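Local atomic coordinates of N-acetylmuramoyl-L-alanine amidase XlyA (Bacillus subtilis, PDB entry 3RDR), a protein that hydrolyses the amide link between N-acetylmuramoyl residues and L-amino acids in cell-wall glycopeptides, through the zinc-dependent catalytic domain that makes up this chain. Residues N18-A23 / N77-G82; N33-A38 / I97-D102; A45-L50 / Y69-L74; W59-D64 / I93-C98. All blocks are in the same frame, centred on the assembly; numbering follows the deposited sequence.

Contact 1: residues N18-A23 / N77-G82; sequences NRPGYA and NGWHAG
Tyr22 and Asn77 bring two irregular loops together, and their CA atoms, 5.6 Å apart, are the nearest CA pair across the two. Asn77 N donates to Tyr22 O at 3.1 Å. Close by, the backbone Tyr22 N donates to the side-chain Asn77 OD1 at 3.0 Å, with an N-H...O angle of 143°. The main chain of Tyr22 is thus gripped twice by one asparagine, once through its N-H and once through its carbonyl. A water adds a third link: it accepts from Gly21 N and donates to Asn77 O.

The first torsion of Asn77 (chi1 79°) sets CG between its own backbone N and carbonyl carbon, which carries OD1 across to Tyr22. OD1 also rests near the plane of the Tyr22 ring, at its edge, with Tyr22 CB 3.2 Å from Asn77 OD1. Pro20 CG sits over one face of the Trp79 indole, 3.8 Å from the centroid of the five-membered ring and 24° off the normal, a CH-pi contact; the amide nitrogen of Asn77 stands over the same face, toward the rim. Pro20 CB approaches Trp79 CZ2 at 3.5 Å. Farther out, Tyr22 CE2 touches Trp79 CZ2 at 3.9 Å, with the indole atom near the plane of the tyrosine ring.

Past Trp79 the chain reaches His80, whose ND1 is hydrogen-bonded to the zinc ligand His32. Polar bonds at Tyr22 and apolar packing of the indole face on Pro20 therefore tie the loop after strand 7-9 to the one leading to the metal site.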
loop_
_atom_site.group_PDB
_atom_site.type_symbol
_atom_site.label_atom_id
_atom_site.label_comp_id
_atom_site.label_asym_id
_atom_site.label_seq_id
_atom_site.Cartn_x
_atom_site.Cartn_y
_atom_site.Cartn_z
ATOM N N ASN A 18 15.597 2.094 1.044
ATOM C CA ASN A 18 14.267 1.545 0.821
ATOM C C ASN A 18 13.665 1.899 -0.535
ATOM O O ASN A 18 12.449 1.883 -0.710
ATOM C CB ASN A 18 13.300 1.913 1.957
ATOM C CG ASN A 18 12.994 3.386 2.024
ATOM O OD1 ASN A 18 11.996 3.794 2.629
ATOM N ND2 ASN A 18 13.840 4.197 1.416
ATOM N N ARG A 19 14.525 2.241 -1.490
ATOM C CA ARG A 19 14.075 2.504 -2.851
ATOM C C ARG A 19 15.011 1.687 -3.739
ATOM O O ARG A 19 15.839 2.235 -4.469
ATOM C CB ARG A 19 14.144 3.992 -3.225
ATOM C CG ARG A 19 13.635 4.237 -4.650
ATOM C CD ARG A 19 13.333 5.700 -4.991
ATOM N NE ARG A 19 12.931 5.814 -6.393
ATOM C CZ ARG A 19 12.620 6.950 -7.016
ATOM N NH1 ARG A 19 12.652 8.108 -6.373
ATOM N NH2 ARG A 19 12.286 6.926 -8.300
ATOM N N PRO A 20 14.892 0.350 -3.671
ATOM C CA PRO A 20 15.722 -0.568 -4.458
ATOM C C PRO A 20 15.742 -0.224 -5.939
ATOM O O PRO A 20 16.751 -0.425 -6.611
ATOM C CB PRO A 20 15.095 -1.936 -4.170
ATOM C CG PRO A 20 13.662 -1.599 -3.864
ATOM C CD PRO A 20 13.806 -0.380 -2.995
ATOM N N GLY A 21 14.620 0.279 -6.444
ATOM C CA GLY A 21 14.547 0.677 -7.839
ATOM C C GLY A 21 14.561 -0.379 -8.929
ATOM O O GLY A 21 15.017 -0.099 -10.038
ATOM N N TYR A 22 14.080 -1.589 -8.647
ATOM C CA TYR A 22 14.046 -2.610 -9.690
ATOM C C TYR A 22 12.849 -2.337 -10.587
ATOM O O TYR A 22 11.775 -1.969 -10.102
ATOM C CB TYR A 22 13.911 -4.011 -9.094
ATOM C CG TYR A 22 15.164 -4.516 -8.429
ATOM C CD1 TYR A 22 16.326 -4.759 -9.170
ATOM C CD2 TYR A 22 15.197 -4.742 -7.052
ATOM C CE1 TYR A 22 17.491 -5.216 -8.550
ATOM C CE2 TYR A 22 16.349 -5.195 -6.427
ATOM C CZ TYR A 22 17.494 -5.429 -7.176
ATOM O OH TYR A 22 18.634 -5.867 -6.540
ATOM N N ALA A 23 13.035 -2.503 -11.895
ATOM C CA ALA A 23 11.951 -2.279 -12.844
ATOM C C ALA A 23 10.807 -3.224 -12.506
ATOM O O ALA A 23 11.027 -4.399 -12.192
ATOM C CB ALA A 23 12.431 -2.534 -14.267
ATOM N N ASN A 77 9.761 -1.390 -7.812
ATOM C CA ASN A 77 9.277 -2.240 -6.725
ATOM C C ASN A 77 9.542 -1.613 -5.361
ATOM O O ASN A 77 10.268 -0.623 -5.239
ATOM C CB ASN A 77 9.971 -3.605 -6.757
ATOM C CG ASN A 77 11.374 -3.558 -6.166
ATOM O OD1 ASN A 77 12.254 -2.856 -6.672
ATOM N ND2 ASN A 77 11.585 -4.300 -5.081
ATOM N N GLY A 78 8.945 -2.207 -4.336
ATOM C CA GLY A 78 9.146 -1.746 -2.977
ATOM C C GLY A 78 9.463 -2.984 -2.164
ATOM O O GLY A 78 9.334 -4.090 -2.674
ATOM N N TRP A 79 9.901 -2.814 -0.923
ATOM C CA TRP A 79 10.193 -3.951 -0.048
ATOM C C TRP A 79 9.067 -3.966 0.983
ATOM O O TRP A 79 9.119 -3.214 1.954
ATOM C CB TRP A 79 11.528 -3.747 0.672
ATOM C CG TRP A 79 12.748 -3.794 -0.210
ATOM C CD1 TRP A 79 13.831 -2.966 -0.141
ATOM C CD2 TRP A 79 13.042 -4.755 -1.235
ATOM N NE1 TRP A 79 14.781 -3.352 -1.053
ATOM C CE2 TRP A 79 14.326 -4.445 -1.739
ATOM C CE3 TRP A 79 12.348 -5.847 -1.776
ATOM C CZ2 TRP A 79 14.932 -5.185 -2.758
ATOM C CZ3 TRP A 79 12.948 -6.584 -2.787
ATOM C CH2 TRP A 79 14.231 -6.249 -3.270
ATOM N N HIS A 80 8.059 -4.813 0.791
ATOM C CA HIS A 80 6.933 -4.824 1.723
ATOM C C HIS A 80 6.197 -6.147 1.895
ATOM O O HIS A 80 5.552 -6.358 2.922
ATOM C CB HIS A 80 5.923 -3.764 1.286
ATOM C CG HIS A 80 5.395 -3.982 -0.098
ATOM N ND1 HIS A 80 4.272 -4.739 -0.356
ATOM C CD2 HIS A 80 5.884 -3.613 -1.307
ATOM C CE1 HIS A 80 4.094 -4.829 -1.663
ATOM N NE2 HIS A 80 5.059 -4.154 -2.262
ATOM N N ALA A 81 6.290 -7.028 0.902
ATOM C CA ALA A 81 5.585 -8.309 0.933
ATOM C C ALA A 81 6.271 -9.419 1.727
ATOM O O ALA A 81 5.633 -10.407 2.089
ATOM C CB ALA A 81 5.317 -8.778 -0.496
ATOM N N GLY A 82 7.568 -9.263 1.982
ATOM C CA GLY A 82 8.299 -10.261 2.744
ATOM C C GLY A 82 8.552 -11.583 2.040
ATOM O O GLY A 82 8.758 -12.603 2.698
HETATM O O HOH W 1 12.179 1.347 -5.731
#

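Contact 2: residues N33-A38 / I97-D102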
loop_
_atom_site.group_PDB
_atom_site.type_symbol
_atom_site.label_atom_id
_atom_site.label_comp_id
_atom_site.label_asym_id
_atom_site.label_seq_id
_atom_site.Cartn_x
_atom_site.Cartn_y
_atom_site.Cartn_z
ATOM N N ASN A 33 -2.230 -2.869 6.375
ATOM C CA ASN A 33 -2.846 -2.015 7.391
ATOM C C ASN A 33 -1.627 -1.631 8.227
ATOM O O ASN A 33 -0.856 -2.503 8.614
ATOM C CB ASN A 33 -3.859 -2.786 8.253
ATOM C CG ASN A 33 -5.243 -2.871 7.611
ATOM O OD1 ASN A 33 -6.132 -3.550 8.126
ATOM N ND2 ASN A 33 -5.433 -2.179 6.492
ATOM N N THR A 34 -1.445 -0.342 8.495
ATOM C CA THR A 34 -0.279 0.129 9.245
ATOM C C THR A 34 -0.128 -0.391 10.677
ATOM O O THR A 34 0.990 -0.443 11.199
ATOM C CB THR A 34 -0.249 1.665 9.321
ATOM O OG1 THR A 34 -1.377 2.121 10.076
ATOM C CG2 THR A 34 -0.297 2.278 7.922
ATOM N N ALA A 35 -1.241 -0.770 11.308
ATOM C CA ALA A 35 -1.222 -1.242 12.696
ATOM C C ALA A 35 -0.667 -0.130 13.595
ATOM O O ALA A 35 -0.029 -0.384 14.622
ATOM C CB ALA A 35 -0.367 -2.515 12.827
ATOM N N ASN A 36 -0.925 1.109 13.194
ATOM C CA ASN A 36 -0.480 2.280 13.937
ATOM C C ASN A 36 -1.718 3.118 14.247
ATOM O O ASN A 36 -2.160 3.916 13.417
ATOM C CB ASN A 36 0.500 3.097 13.089
ATOM C CG ASN A 36 1.220 4.158 13.896
ATOM O OD1 ASN A 36 0.737 4.584 14.948
ATOM N ND2 ASN A 36 2.375 4.604 13.402
ATOM N N THR A 37 -2.275 2.941 15.443
ATOM C CA THR A 37 -3.479 3.669 15.840
ATOM C C THR A 37 -3.210 5.056 16.427
ATOM O O THR A 37 -4.146 5.788 16.744
ATOM C CB THR A 37 -4.290 2.866 16.881
ATOM O OG1 THR A 37 -3.452 2.564 18.004
ATOM C CG2 THR A 37 -4.816 1.562 16.276
ATOM N N ALA A 38 -1.938 5.412 16.570
ATOM C CA ALA A 38 -1.561 6.701 17.142
ATOM C C ALA A 38 -2.143 7.908 16.421
ATOM O O ALA A 38 -2.174 7.965 15.190
ATOM C CB ALA A 38 -0.043 6.827 17.185
ATOM N N ILE A 97 -3.066 1.127 4.484
ATOM C CA ILE A 97 -4.262 1.836 4.927
ATOM C C ILE A 97 -4.032 2.221 6.384
ATOM O O ILE A 97 -3.748 1.367 7.220
ATOM C CB ILE A 97 -5.524 0.952 4.811
ATOM C CG1 ILE A 97 -5.738 0.547 3.350
ATOM C CG2 ILE A 97 -6.754 1.725 5.301
ATOM C CD1 ILE A 97 -6.955 -0.339 3.126
ATOM N N CYS A 98 -4.146 3.513 6.679
ATOM C CA CYS A 98 -3.916 4.026 8.028
ATOM C C CYS A 98 -5.004 3.690 9.051
ATOM O O CYS A 98 -6.158 3.436 8.698
ATOM C CB CYS A 98 -3.722 5.545 7.974
ATOM S SG CYS A 98 -2.269 6.096 7.015
ATOM N N GLU A 99 -4.606 3.702 10.322
ATOM C CA GLU A 99 -5.496 3.415 11.440
ATOM C C GLU A 99 -5.410 4.530 12.486
ATOM O O GLU A 99 -5.813 4.333 13.634
ATOM C CB GLU A 99 -5.098 2.093 12.107
ATOM C CG GLU A 99 -5.182 0.853 11.217
ATOM C CD GLU A 99 -4.776 -0.414 11.955
ATOM O OE1 GLU A 99 -5.240 -0.604 13.097
ATOM O OE2 GLU A 99 -4.002 -1.222 11.398
ATOM N N ASN A 100 -4.877 5.691 12.104
ATOM C CA ASN A 100 -4.730 6.791 13.057
ATOM C C ASN A 100 -6.030 7.173 13.775
ATOM O O ASN A 100 -7.095 7.246 13.167
ATOM C CB ASN A 100 -4.106 8.018 12.372
ATOM C CG ASN A 100 -4.850 8.448 11.119
ATOM O OD1 ASN A 100 -5.049 7.660 10.190
ATOM N ND2 ASN A 100 -5.255 9.712 11.081
ATOM N N ALA A 101 -5.923 7.405 15.081
ATOM C CA ALA A 101 -7.071 7.762 15.912
ATOM C C ALA A 101 -7.862 8.955 15.389
ATOM O O ALA A 101 -9.087 8.967 15.478
ATOM C CB ALA A 101 -6.608 8.039 17.334
ATOM N N ASP A 102 -7.170 9.956 14.848
ATOM C CA ASP A 102 -7.855 11.139 14.333
ATOM C C ASP A 102 -8.438 10.953 12.932
ATOM O O ASP A 102 -8.862 11.920 12.295
ATOM C CB ASP A 102 -6.923 12.365 14.352
ATOM C CG ASP A 102 -5.581 12.110 13.680
ATOM O OD1 ASP A 102 -5.041 13.060 13.074
ATOM O OD2 ASP A 102 -5.053 10.981 13.768
HETATM O O HOH W 2 -1.736 4.641 10.852
#
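Thr34 N donates to Ile97 O in the straightest bond across these segments, 3.1 Å with an N-H...O angle of 167°. It follows directly on the parallel bridge between Asn33 and Ile97, where the strands end. Farther along, a second backbone bond runs from Ala101 N to Thr37 O at 2.9 Å. A close CA-H...O contact, Thr37 CA to Glu99 O at 3.3 Å, lies between them.

One side chain also bonds directly across the gap. Glu99, extended beyond CG (chi2 -180°), reaches back to the 33-38 loop and accepts from Ala35 N at its OE2, 2.8 Å away and 57° out of the carboxylate plane. Glu99 OE1 forms a salt bridge with Arg143, so each carboxylate oxygen has a partner.

Water supplies the third kind of link, accepting from Thr34 OG1 and Glu99 N and donating to Asn36 O. Within its own loop, Asn36 OD1 accepts from Ala38 N, closing an Asx turn.

Taken together, these bonds join the loops that leave the C-terminal ends of two neighbouring parallel strands, 28-33 and 92-97, beside the zinc site: the Asn33 side chain is about 7 Å from the metal.

Contact 3: residues A45-L50 / Y69-L74; sequences AHARYL and YQHLPL
His46 meets the other segment through its backbone, its carbonyl carbon lying 4.1 Å from His71 CE1. Its imidazole leads away from that segment, and ND1 bonds to Asp42 O, just ahead of the helix.

Ala47, next along helix 43-50, faces the other segment and touches two rings. Its CB is 3.4 Å from Tyr69 CD2, approaching that ring obliquely. Ala47 CA comes as near to His71 CE1, also 3.4 Å, but at the edge of the imidazole and close to its plane. A small side chain here lets the helix backbone come right up to the histidine. The Ala47 carbonyl takes part as well: a water donates to Ala47 O at 2.8 Å and stands 2.8 Å from His71 ND1, bridging helix and loop.

One helical turn after His46, Leu50 supplies the cover for the ring. With CG anti to the carbonyl carbon (chi1 -73°), its CD1 is placed over the centre of the His71 imidazole, 3.4 Å from the centroid and 14° off the normal. In this CH-pi contact the two side chains cross at about a right angle. Tyr69 O lies over the opposite face, nearer the rim.

The contact seats helix 43-50 on strand 68-70 and the loop after it, where the Trp59 ring also meets His71, planes about 80° apart. Both imidazole nitrogens have polar partners: ND1 the water, NE2 the hydroxyl of Thr62 on the adjoining strand. The buried ring is thus satisfied and has little freedom to turn.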
loop_
_atom_site.group_PDB
_atom_site.type_symbol
_atom_site.label_atom_id
_atom_site.label_comp_id
_atom_site.label_asym_id
_atom_site.label_seq_id
_atom_site.Cartn_x
_atom_site.Cartn_y
_atom_site.Cartn_z
ATOM N N ALA A 45 2.310 11.713 7.331
ATOM C CA ALA A 45 3.305 11.315 8.325
ATOM C C ALA A 45 4.124 10.130 7.819
ATOM O O ALA A 45 5.344 10.091 8.000
ATOM C CB ALA A 45 2.628 10.965 9.658
ATOM N N HIS A 46 3.466 9.159 7.190
ATOM C CA HIS A 46 4.192 8.013 6.659
ATOM C C HIS A 46 5.108 8.450 5.514
ATOM O O HIS A 46 6.199 7.920 5.355
ATOM C CB HIS A 46 3.228 6.921 6.175
ATOM C CG HIS A 46 2.657 6.090 7.283
ATOM N ND1 HIS A 46 1.653 6.541 8.114
ATOM C CD2 HIS A 46 2.981 4.851 7.725
ATOM C CE1 HIS A 46 1.385 5.617 9.020
ATOM N NE2 HIS A 46 2.177 4.582 8.806
ATOM N N ALA A 47 4.665 9.419 4.719
ATOM C CA ALA A 47 5.478 9.917 3.609
ATOM C C ALA A 47 6.802 10.465 4.139
ATOM O O ALA A 47 7.860 10.251 3.545
ATOM C CB ALA A 47 4.730 11.009 2.859
ATOM N N ARG A 48 6.727 11.179 5.258
ATOM C CA ARG A 48 7.906 11.763 5.886
ATOM C C ARG A 48 8.783 10.659 6.470
ATOM O O ARG A 48 10.002 10.666 6.299
ATOM C CB ARG A 48 7.488 12.744 6.992
ATOM C CG ARG A 48 8.652 13.490 7.632
ATOM C CD ARG A 48 8.199 14.604 8.581
ATOM N NE ARG A 48 7.598 14.105 9.821
ATOM C CZ ARG A 48 6.304 13.829 9.985
ATOM N NH1 ARG A 48 5.447 14.002 8.988
ATOM N NH2 ARG A 48 5.864 13.383 11.156
ATOM N N TYR A 49 8.161 9.704 7.153
ATOM C CA TYR A 49 8.911 8.605 7.739
ATOM C C TYR A 49 9.707 7.812 6.698
ATOM O O TYR A 49 10.890 7.517 6.899
ATOM C CB TYR A 49 7.974 7.646 8.469
ATOM C CG TYR A 49 8.631 6.317 8.777
ATOM C CD1 TYR A 49 9.558 6.197 9.810
ATOM C CD2 TYR A 49 8.368 5.191 7.997
ATOM C CE1 TYR A 49 10.211 4.984 10.060
ATOM C CE2 TYR A 49 9.015 3.976 8.235
ATOM C CZ TYR A 49 9.935 3.881 9.268
ATOM O OH TYR A 49 10.591 2.685 9.500
ATOM N N LEU A 50 9.058 7.463 5.593
ATOM C CA LEU A 50 9.706 6.677 4.548
ATOM C C LEU A 50 10.947 7.318 3.934
ATOM O O LEU A 50 11.780 6.623 3.348
ATOM C CB LEU A 50 8.692 6.320 3.448
ATOM C CG LEU A 50 7.659 5.252 3.847
ATOM C CD1 LEU A 50 6.639 5.043 2.736
ATOM C CD2 LEU A 50 8.383 3.944 4.148
ATOM N N TYR A 69 -0.910 9.400 -0.419
ATOM C CA TYR A 69 0.453 9.808 -0.730
ATOM C C TYR A 69 1.136 8.667 -1.473
ATOM O O TYR A 69 0.954 7.501 -1.122
ATOM C CB TYR A 69 1.244 10.119 0.547
ATOM C CG TYR A 69 1.208 11.572 0.969
ATOM C CD1 TYR A 69 0.049 12.138 1.512
ATOM C CD2 TYR A 69 2.328 12.391 0.808
ATOM C CE1 TYR A 69 0.010 13.484 1.882
ATOM C CE2 TYR A 69 2.301 13.738 1.173
ATOM C CZ TYR A 69 1.140 14.277 1.708
ATOM O OH TYR A 69 1.108 15.608 2.062
ATOM N N GLN A 70 1.908 9.004 -2.504
ATOM C CA GLN A 70 2.634 8.002 -3.286
ATOM C C GLN A 70 4.120 8.193 -2.991
ATOM O O GLN A 70 4.662 9.283 -3.161
ATOM C CB GLN A 70 2.369 8.185 -4.781
ATOM C CG GLN A 70 2.806 7.004 -5.634
ATOM C CD GLN A 70 2.683 7.286 -7.121
ATOM O OE1 GLN A 70 1.819 8.047 -7.545
ATOM N NE2 GLN A 70 3.536 6.663 -7.918
ATOM N N HIS A 71 4.770 7.119 -2.559
ATOM C CA HIS A 71 6.174 7.162 -2.182
ATOM C C HIS A 71 7.117 6.599 -3.237
ATOM O O HIS A 71 8.326 6.811 -3.173
ATOM C CB HIS A 71 6.355 6.373 -0.885
ATOM C CG HIS A 71 5.249 6.576 0.101
ATOM N ND1 HIS A 71 5.104 7.736 0.831
ATOM C CD2 HIS A 71 4.217 5.774 0.459
ATOM C CE1 HIS A 71 4.032 7.640 1.598
ATOM N NE2 HIS A 71 3.476 6.459 1.391
ATOM N N LEU A 72 6.557 5.883 -4.203
ATOM C CA LEU A 72 7.346 5.245 -5.249
ATOM C C LEU A 72 6.617 5.289 -6.585
ATOM O O LEU A 72 5.382 5.287 -6.629
ATOM C CB LEU A 72 7.569 3.774 -4.882
ATOM C CG LEU A 72 8.818 3.169 -4.234
ATOM C CD1 LEU A 72 9.635 4.183 -3.470
ATOM C CD2 LEU A 72 8.362 2.027 -3.340
ATOM N N PRO A 73 7.371 5.342 -7.697
ATOM C CA PRO A 73 6.728 5.368 -9.013
ATOM C C PRO A 73 6.232 3.944 -9.259
ATOM O O PRO A 73 6.832 2.990 -8.763
ATOM C CB PRO A 73 7.870 5.770 -9.949
ATOM C CG PRO A 73 9.081 5.204 -9.270
ATOM C CD PRO A 73 8.825 5.564 -7.818
ATOM N N LEU A 74 5.149 3.791 -10.015
ATOM C CA LEU A 74 4.603 2.461 -10.260
ATOM C C LEU A 74 5.425 1.537 -11.161
ATOM O O LEU A 74 5.044 0.385 -11.376
ATOM C CB LEU A 74 3.168 2.578 -10.785
ATOM C CG LEU A 74 2.239 3.383 -9.865
ATOM C CD1 LEU A 74 0.799 3.197 -10.314
ATOM C CD2 LEU A 74 2.403 2.924 -8.416
HETATM O O HOH W 3 7.459 9.265 0.917
#

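Contact 4: residues W59-D64 / I93-C98; sequences WHFTVD and IGIEIC
Glu96 lays its CG over one face of the Trp59 indole, 3.4 Å from the centroid of the five-membered ring and 13° off the normal, a CH-pi contact. With CG anti to the carbonyl carbon (chi1 -84°), the methylene rests on the ring; a bend at the second torsion then turns the carboxylate. At the indole edge, Trp59 NE1 donates to Thr62 OG1 at 2.7 Å, nearly in the ring plane, which fixes the rotation of the tryptophan. The same hydroxyl is bonded to His71 NE2, just past the neighbouring strand 68-70. Beyond the edge of the Phe61 ring lies Ile93 CG2, near the ring plane and 4.0 Å from Phe61 CD2.

The backbones run parallel, their strand axes 22° apart. Glu96 forms bonds to both flanking residues of Thr62: Glu96 N donates to Phe61 O at 2.7 Å, and Val63 N to Glu96 O at the same length. Phe61 N to Gly94 O precedes them, and Cys98 N to Val63 O follows. Phe61, Val63 and Ile95 put their side chains on the face packed against helix 105-122, with Val63 CG2 3.9 Å from Ile95 CG2. Thr62 and Glu96 occupy the other face, where Thr62 CG2 also reaches Cys98 SG at 3.5 Å.

These two strands belong to the parallel part of the mixed sheet in the T7 lysozyme-type amidase fold. One face builds the helix-covered core; the other turns Glu96 toward the metal site, its side chain about 5 Å from the zinc bound by His32, His133 and Cys141.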
loop_
_atom_site.group_PDB
_atom_site.type_symbol
_atom_site.label_atom_id
_atom_site.label_comp_id
_atom_site.label_asym_id
_atom_site.label_seq_id
_atom_site.Cartn_x
_atom_site.Cartn_y
_atom_site.Cartn_z
ATOM N N TRP A 59 6.621 0.957 0.297
ATOM C CA TRP A 59 5.466 0.565 -0.496
ATOM C C TRP A 59 5.089 1.770 -1.352
ATOM O O TRP A 59 5.653 2.855 -1.186
ATOM C CB TRP A 59 4.311 0.124 0.414
ATOM C CG TRP A 59 3.968 1.119 1.454
ATOM C CD1 TRP A 59 3.030 2.104 1.369
ATOM C CD2 TRP A 59 4.582 1.256 2.742
ATOM N NE1 TRP A 59 3.021 2.846 2.525
ATOM C CE2 TRP A 59 3.964 2.348 3.384
ATOM C CE3 TRP A 59 5.595 0.560 3.416
ATOM C CZ2 TRP A 59 4.322 2.765 4.672
ATOM C CZ3 TRP A 59 5.952 0.975 4.700
ATOM C CH2 TRP A 59 5.315 2.069 5.311
ATOM N N HIS A 60 4.126 1.591 -2.250
ATOM C CA HIS A 60 3.748 2.653 -3.176
ATOM C C HIS A 60 2.758 3.718 -2.718
ATOM O O HIS A 60 2.969 4.906 -2.973
ATOM C CB HIS A 60 3.246 2.000 -4.468
ATOM C CG HIS A 60 4.174 0.953 -4.998
ATOM N ND1 HIS A 60 5.155 1.227 -5.929
ATOM C CD2 HIS A 60 4.328 -0.351 -4.664
ATOM C CE1 HIS A 60 5.874 0.138 -6.141
ATOM N NE2 HIS A 60 5.394 -0.833 -5.386
ATOM N N PHE A 61 1.690 3.302 -2.043
ATOM C CA PHE A 61 0.656 4.235 -1.596
ATOM C C PHE A 61 0.236 4.079 -0.134
ATOM O O PHE A 61 0.075 2.961 0.363
ATOM C CB PHE A 61 -0.619 4.047 -2.429
ATOM C CG PHE A 61 -0.488 4.411 -3.883
ATOM C CD1 PHE A 61 -0.492 5.739 -4.289
ATOM C CD2 PHE A 61 -0.447 3.414 -4.855
ATOM C CE1 PHE A 61 -0.468 6.072 -5.642
ATOM C CE2 PHE A 61 -0.423 3.739 -6.211
ATOM C CZ PHE A 61 -0.435 5.071 -6.603
ATOM N N THR A 62 0.052 5.204 0.547
ATOM C CA THR A 62 -0.443 5.190 1.917
ATOM C C THR A 62 -1.766 5.946 1.823
ATOM O O THR A 62 -1.824 7.049 1.272
ATOM C CB THR A 62 0.490 5.893 2.909
ATOM O OG1 THR A 62 1.748 5.207 2.949
ATOM C CG2 THR A 62 -0.132 5.861 4.314
ATOM N N VAL A 63 -2.824 5.338 2.343
ATOM C CA VAL A 63 -4.161 5.914 2.281
ATOM C C VAL A 63 -4.767 6.205 3.652
ATOM O O VAL A 63 -4.779 5.331 4.515
ATOM C CB VAL A 63 -5.135 4.937 1.548
ATOM C CG1 VAL A 63 -6.512 5.587 1.369
ATOM C CG2 VAL A 63 -4.557 4.512 0.206
ATOM N N ASP A 64 -5.244 7.430 3.869
ATOM C CA ASP A 64 -5.928 7.744 5.123
ATOM C C ASP A 64 -7.326 8.232 4.746
ATOM O O ASP A 64 -7.709 8.144 3.575
ATOM C CB ASP A 64 -5.172 8.769 5.995
ATOM C CG ASP A 64 -5.012 10.125 5.341
ATOM O OD1 ASP A 64 -5.954 10.590 4.676
ATOM O OD2 ASP A 64 -3.938 10.742 5.524
ATOM N N ILE A 93 1.887 -3.764 -6.496
ATOM C CA ILE A 93 1.826 -2.409 -5.981
ATOM C C ILE A 93 1.393 -2.531 -4.526
ATOM O O ILE A 93 0.340 -3.103 -4.234
ATOM C CB ILE A 93 0.790 -1.573 -6.753
ATOM C CG1 ILE A 93 1.191 -1.486 -8.230
ATOM C CG2 ILE A 93 0.681 -0.180 -6.146
ATOM C CD1 ILE A 93 0.148 -0.821 -9.115
ATOM N N GLY A 94 2.218 -2.022 -3.616
ATOM C CA GLY A 94 1.896 -2.086 -2.203
ATOM C C GLY A 94 1.092 -0.887 -1.721
ATOM O O GLY A 94 1.452 0.267 -1.997
ATOM N N ILE A 95 0.002 -1.164 -1.006
ATOM C CA ILE A 95 -0.864 -0.119 -0.462
ATOM C C ILE A 95 -1.049 -0.266 1.047
ATOM O O ILE A 95 -1.373 -1.348 1.545
ATOM C CB ILE A 95 -2.286 -0.136 -1.103
ATOM C CG1 ILE A 95 -2.205 0.137 -2.608
ATOM C CG2 ILE A 95 -3.160 0.943 -0.466
ATOM C CD1 ILE A 95 -1.735 -1.037 -3.416
ATOM N N GLU A 96 -0.840 0.825 1.775
ATOM C CA GLU A 96 -1.020 0.811 3.222
ATOM C C GLU A 96 -2.251 1.636 3.568
ATOM O O GLU A 96 -2.462 2.711 3.003
ATOM C CB GLU A 96 0.205 1.401 3.933
ATOM C CG GLU A 96 1.346 0.415 4.158
ATOM C CD GLU A 96 1.134 -0.473 5.383
ATOM O OE1 GLU A 96 0.009 -0.494 5.929
ATOM O OE2 GLU A 96 2.096 -1.161 5.794
ATOM N N ILE A 97 -3.066 1.127 4.484
ATOM C CA ILE A 97 -4.262 1.836 4.927
ATOM C C ILE A 97 -4.032 2.221 6.384
ATOM O O ILE A 97 -3.748 1.367 7.220
ATOM C CB ILE A 97 -5.524 0.952 4.811
ATOM C CG1 ILE A 97 -5.738 0.547 3.350
ATOM C CG2 ILE A 97 -6.754 1.725 5.301
ATOM C CD1 ILE A 97 -6.955 -0.339 3.126
ATOM N N CYS A 98 -4.146 3.513 6.679
ATOM C CA CYS A 98 -3.916 4.026 8.028
ATOM C C CYS A 98 -5.004 3.690 9.051
ATOM O O CYS A 98 -6.158 3.436 8.698
ATOM C CB CYS A 98 -3.722 5.545 7.974
ATOM S SG CYS A 98 -2.269 6.096 7.015
#

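How the contacts relate
Contact 4 lies about 3 Å from the chain's centre and joins strands 61-63 and 92-97 of the mixed sheet. Contact 2 continues strand 92-97 into its following loop, sharing Ile97 and Cys98. Contact 3, centred about 8 Å from contact 4, packs helix 43-50 against strand 68-70. Along the chain it is nested inside the loops closed by contacts 1 and 2, whose segments alternate, as do those of contacts 3 and 4. Contacts 1 and 2 stand on opposite sides of the chain's centre, about 22 Å apart between centres. All four bring a side chain to within about 11 Å of the zinc, so segments distant in sequence are gathered round the metal site.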